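Local coordinates for hydrogenase maturation factor (PDB 3VTH), which probably catalyses transfer of a carbamoyl group from carbamoyl phosphate to the C-terminal cysteine of HypE, using ATP, during [NiFe]-hydrogenase maturation, at residues R26-N31 against N70-S75. Sequence-based numbering, arbitrary orientation. Where two conformers were deposited one is given.
Sequences RPFVFN and NPPSLS. With PO4 (phosphate ion), chain E.
The Phe28 ring lies obliquely against Pro72, Pro71 and the Asn70 carbonyl. Pro72 crosses it at about a right angle near the ring's root, with Pro72 CD 3.9 Å from Phe28 CD1, and the carbonyl oxygen of Asn70 comes within 3.2 Å of Phe28 CZ at the far end. Phe28 reaches across because its CG stands anti to the backbone N (chi1 175°). Two residues earlier in the helix, the Arg26 guanidinium presents an edge to a phosphate ion, whose phosphorus lies in its plane. Arg26 NE donates to phosphate O4 (2.8 Å) and Arg26 NH2 to O3 (2.8 Å); the backbone N of Arg26 also reaches O4 (3.1 Å), and a bend at chi3 (-71°) helps curl the side chain round the ion. Backbone N atoms of Gly22, Val23, Gly24 and Phe25 complete this cradle, as in the acylphosphatase fold, while Asp152 pairs with Arg26 NH1. In the loop, Pro72 O takes both Ser75 N (3.1 Å) and Ser75 OG (2.8 Å), pinning the type I turn. With an alanine in place of Phe28, the Pro72 ring and Asn70 carbonyl would probably lose the surface they rest on, and a gap would open between helix and loop. Helix 25-35 thus meets the loop through van der Waals contact, whereas its N-terminal end grips the anion by charge and N-H groups, consistent with Arg26 serving as the active-site arginine of the acylphosphatase domain.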
ATOM      1  N   ARG A  26     -21.693  15.731 -10.344  1.00 24.26           N
ATOM      2  CA  ARG A  26     -22.819  16.145 -11.187  1.00 24.28           C
ATOM      3  C   ARG A  26     -23.975  16.728 -10.367  1.00 25.02           C
ATOM      4  O   ARG A  26     -24.378  17.855 -10.637  1.00 25.51           O
ATOM      5  CB  ARG A  26     -23.254  15.034 -12.153  1.00 24.33           C
ATOM      6  CG  ARG A  26     -22.234  14.828 -13.300  1.00 24.65           C
ATOM      7  CD  ARG A  26     -22.512  13.575 -14.093  1.00 23.79           C
ATOM      8  NE  ARG A  26     -22.205  12.357 -13.321  1.00 22.91           N
ATOM      9  CZ  ARG A  26     -22.399  11.113 -13.761  1.00 23.59           C
ATOM     10  NH1 ARG A  26     -22.898  10.895 -14.985  1.00 24.09           N
ATOM     11  NH2 ARG A  26     -22.074  10.080 -12.979  1.00 24.04           N
ATOM     12  N   PRO A  27     -24.467  16.007  -9.329  1.00 25.55           N
ATOM     13  CA  PRO A  27     -25.523  16.633  -8.515  1.00 26.87           C
ATOM     14  C   PRO A  27     -25.082  17.909  -7.779  1.00 27.50           C
ATOM     15  O   PRO A  27     -25.874  18.844  -7.674  1.00 28.59           O
ATOM     16  CB  PRO A  27     -25.919  15.533  -7.507  1.00 27.01           C
ATOM     17  CG  PRO A  27     -24.836  14.502  -7.576  1.00 25.93           C
ATOM     18  CD  PRO A  27     -24.292  14.578  -8.981  1.00 25.30           C
ATOM     19  N   PHE A  28     -23.843  17.938  -7.284  1.00 26.69           N
ATOM     20  CA  PHE A  28     -23.270  19.135  -6.676  1.00 26.97           C
ATOM     21  C   PHE A  28     -23.345  20.344  -7.648  1.00 26.13           C
ATOM     22  O   PHE A  28     -23.838  21.406  -7.289  1.00 26.06           O
ATOM     23  CB  PHE A  28     -21.815  18.851  -6.245  1.00 27.07           C
ATOM     24  CG  PHE A  28     -21.078  20.056  -5.708  1.00 29.79           C
ATOM     25  CD1 PHE A  28     -19.985  20.570  -6.386  1.00 30.46           C
ATOM     26  CD2 PHE A  28     -21.484  20.674  -4.531  1.00 33.71           C
ATOM     27  CE1 PHE A  28     -19.293  21.688  -5.903  1.00 32.50           C
ATOM     28  CE2 PHE A  28     -20.800  21.797  -4.040  1.00 35.27           C
ATOM     29  CZ  PHE A  28     -19.693  22.294  -4.729  1.00 32.94           C
ATOM     30  N   VAL A  29     -22.888  20.155  -8.880  1.00 25.39           N
ATOM     31  CA  VAL A  29     -22.881  21.247  -9.868  1.00 25.84           C
ATOM     32  C   VAL A  29     -24.300  21.682 -10.184  1.00 26.44           C
ATOM     33  O   VAL A  29     -24.584  22.875 -10.261  1.00 27.06           O
ATOM     34  CB  VAL A  29     -22.087  20.838 -11.142  1.00 25.96           C
ATOM     35  CG1 VAL A  29     -22.412  21.732 -12.355  1.00 25.01           C
ATOM     36  CG2 VAL A  29     -20.578  20.861 -10.830  1.00 25.34           C
ATOM     37  N   PHE A  30     -25.195  20.713 -10.344  1.00 26.38           N
ATOM     38  CA  PHE A  30     -26.589  21.033 -10.613  1.00 27.74           C
ATOM     39  C   PHE A  30     -27.138  21.974  -9.543  1.00 28.71           C
ATOM     40  O   PHE A  30     -27.794  22.981  -9.843  1.00 28.60           O
ATOM     41  CB  PHE A  30     -27.440  19.757 -10.676  1.00 27.37           C
ATOM     42  CG  PHE A  30     -28.902  20.025 -10.906  1.00 29.40           C
ATOM     43  CD1 PHE A  30     -29.759  20.246  -9.833  1.00 29.51           C
ATOM     44  CD2 PHE A  30     -29.425  20.049 -12.202  1.00 29.54           C
ATOM     45  CE1 PHE A  30     -31.137  20.503 -10.042  1.00 33.23           C
ATOM     46  CE2 PHE A  30     -30.796  20.306 -12.428  1.00 31.98           C
ATOM     47  CZ  PHE A  30     -31.652  20.532 -11.354  1.00 31.96           C
ATOM     48  N   ASN A  31     -26.863  21.622  -8.297  1.00 29.15           N
ATOM     49  CA  ASN A  31     -27.449  22.345  -7.182  0.50 30.71           C
ATOM     50  C   ASN A  31     -26.867  23.751  -7.034  1.00 31.19           C
ATOM     51  O   ASN A  31     -27.619  24.694  -6.806  1.00 32.42           O
ATOM     52  CB  ASN A  31     -27.367  21.523  -5.887  0.50 31.18           C
ATOM     53  CG  ASN A  31     -28.322  20.321  -5.893  0.50 32.27           C
ATOM     54  OD1 ASN A  31     -27.905  19.172  -5.694  0.50 33.49           O
ATOM     55  ND2 ASN A  31     -29.605  20.582  -6.129  0.50 33.31           N
ATOM     56  N   ASN A  70     -15.525  24.452  -1.737  1.00 40.87           N
ATOM     57  CA  ASN A  70     -16.007  23.202  -1.136  1.00 40.19           C
ATOM     58  C   ASN A  70     -16.455  22.166  -2.141  1.00 36.44           C
ATOM     59  O   ASN A  70     -17.648  21.892  -2.277  1.00 34.32           O
ATOM     60  CB  ASN A  70     -17.023  23.411  -0.003  1.00 42.67           C
ATOM     61  CG  ASN A  70     -18.169  24.255  -0.405  1.00 45.63           C
ATOM     62  OD1 ASN A  70     -18.121  25.486  -0.285  1.00 52.29           O
ATOM     63  ND2 ASN A  70     -19.246  23.610  -0.854  1.00 49.03           N
ATOM     64  N   PRO A  71     -15.477  21.591  -2.854  1.00 34.44           N
ATOM     65  CA  PRO A  71     -15.765  20.527  -3.782  1.00 32.16           C
ATOM     66  C   PRO A  71     -16.256  19.294  -3.016  1.00 30.68           C
ATOM     67  O   PRO A  71     -16.116  19.223  -1.793  1.00 30.82           O
ATOM     68  CB  PRO A  71     -14.395  20.254  -4.421  1.00 32.04           C
ATOM     69  CG  PRO A  71     -13.424  20.607  -3.389  1.00 34.48           C
ATOM     70  CD  PRO A  71     -14.023  21.776  -2.663  1.00 35.97           C
ATOM     71  N   PRO A  72     -16.823  18.319  -3.730  1.00 28.89           N
ATOM     72  CA  PRO A  72     -17.313  17.126  -3.039  1.00 27.73           C
ATOM     73  C   PRO A  72     -16.207  16.459  -2.218  1.00 27.85           C
ATOM     74  O   PRO A  72     -15.025  16.546  -2.577  1.00 27.35           O
ATOM     75  CB  PRO A  72     -17.765  16.225  -4.192  1.00 26.69           C
ATOM     76  CG  PRO A  72     -18.135  17.240  -5.322  1.00 26.95           C
ATOM     77  CD  PRO A  72     -17.047  18.260  -5.186  1.00 27.69           C
ATOM     78  N   SER A  73     -16.613  15.804  -1.129  1.00 27.70           N
ATOM     79  CA  SER A  73     -15.725  15.209  -0.125  1.00 28.81           C
ATOM     80  C   SER A  73     -14.713  14.203  -0.686  1.00 27.63           C
ATOM     81  O   SER A  73     -13.572  14.115  -0.204  1.00 27.84           O
ATOM     82  CB  SER A  73     -16.588  14.510   0.936  1.00 29.84           C
ATOM     83  OG  SER A  73     -15.780  13.909   1.925  1.00 34.64           O
ATOM     84  N   LEU A  74     -15.137  13.429  -1.683  1.00 25.91           N
ATOM     85  CA  LEU A  74     -14.265  12.393  -2.260  1.00 25.86           C
ATOM     86  C   LEU A  74     -13.460  12.861  -3.471  1.00 25.45           C
ATOM     87  O   LEU A  74     -12.640  12.103  -3.992  1.00 25.56           O
ATOM     88  CB  LEU A  74     -15.083  11.157  -2.638  1.00 24.68           C
ATOM     89  CG  LEU A  74     -15.808  10.382  -1.536  1.00 25.89           C
ATOM     90  CD1 LEU A  74     -16.462   9.135  -2.189  1.00 24.78           C
ATOM     91  CD2 LEU A  74     -14.876   9.982  -0.377  1.00 25.59           C
ATOM     92  N   SER A  75     -13.708  14.086  -3.930  1.00 25.44           N
ATOM     93  CA  SER A  75     -12.985  14.616  -5.081  1.00 25.65           C
ATOM     94  C   SER A  75     -11.509  14.853  -4.733  1.00 26.59           C
ATOM     95  O   SER A  75     -11.164  15.155  -3.590  1.00 27.63           O
ATOM     96  CB  SER A  75     -13.653  15.892  -5.645  1.00 25.40           C
ATOM     97  OG  SER A  75     -13.401  17.030  -4.822  1.00 27.88           O
TER
HETATM   98  P   PO4 E 803     -20.503  11.776 -10.118  1.00 27.03           P
HETATM   99  O1  PO4 E 803     -20.939  10.947  -8.941  1.00 24.76           O
HETATM  100  O2  PO4 E 803     -19.356  12.676  -9.732  1.00 23.81           O
HETATM  101  O3  PO4 E 803     -20.023  10.849 -11.199  1.00 26.36           O
HETATM  102  O4  PO4 E 803     -21.661  12.623 -10.608  1.00 26.78           O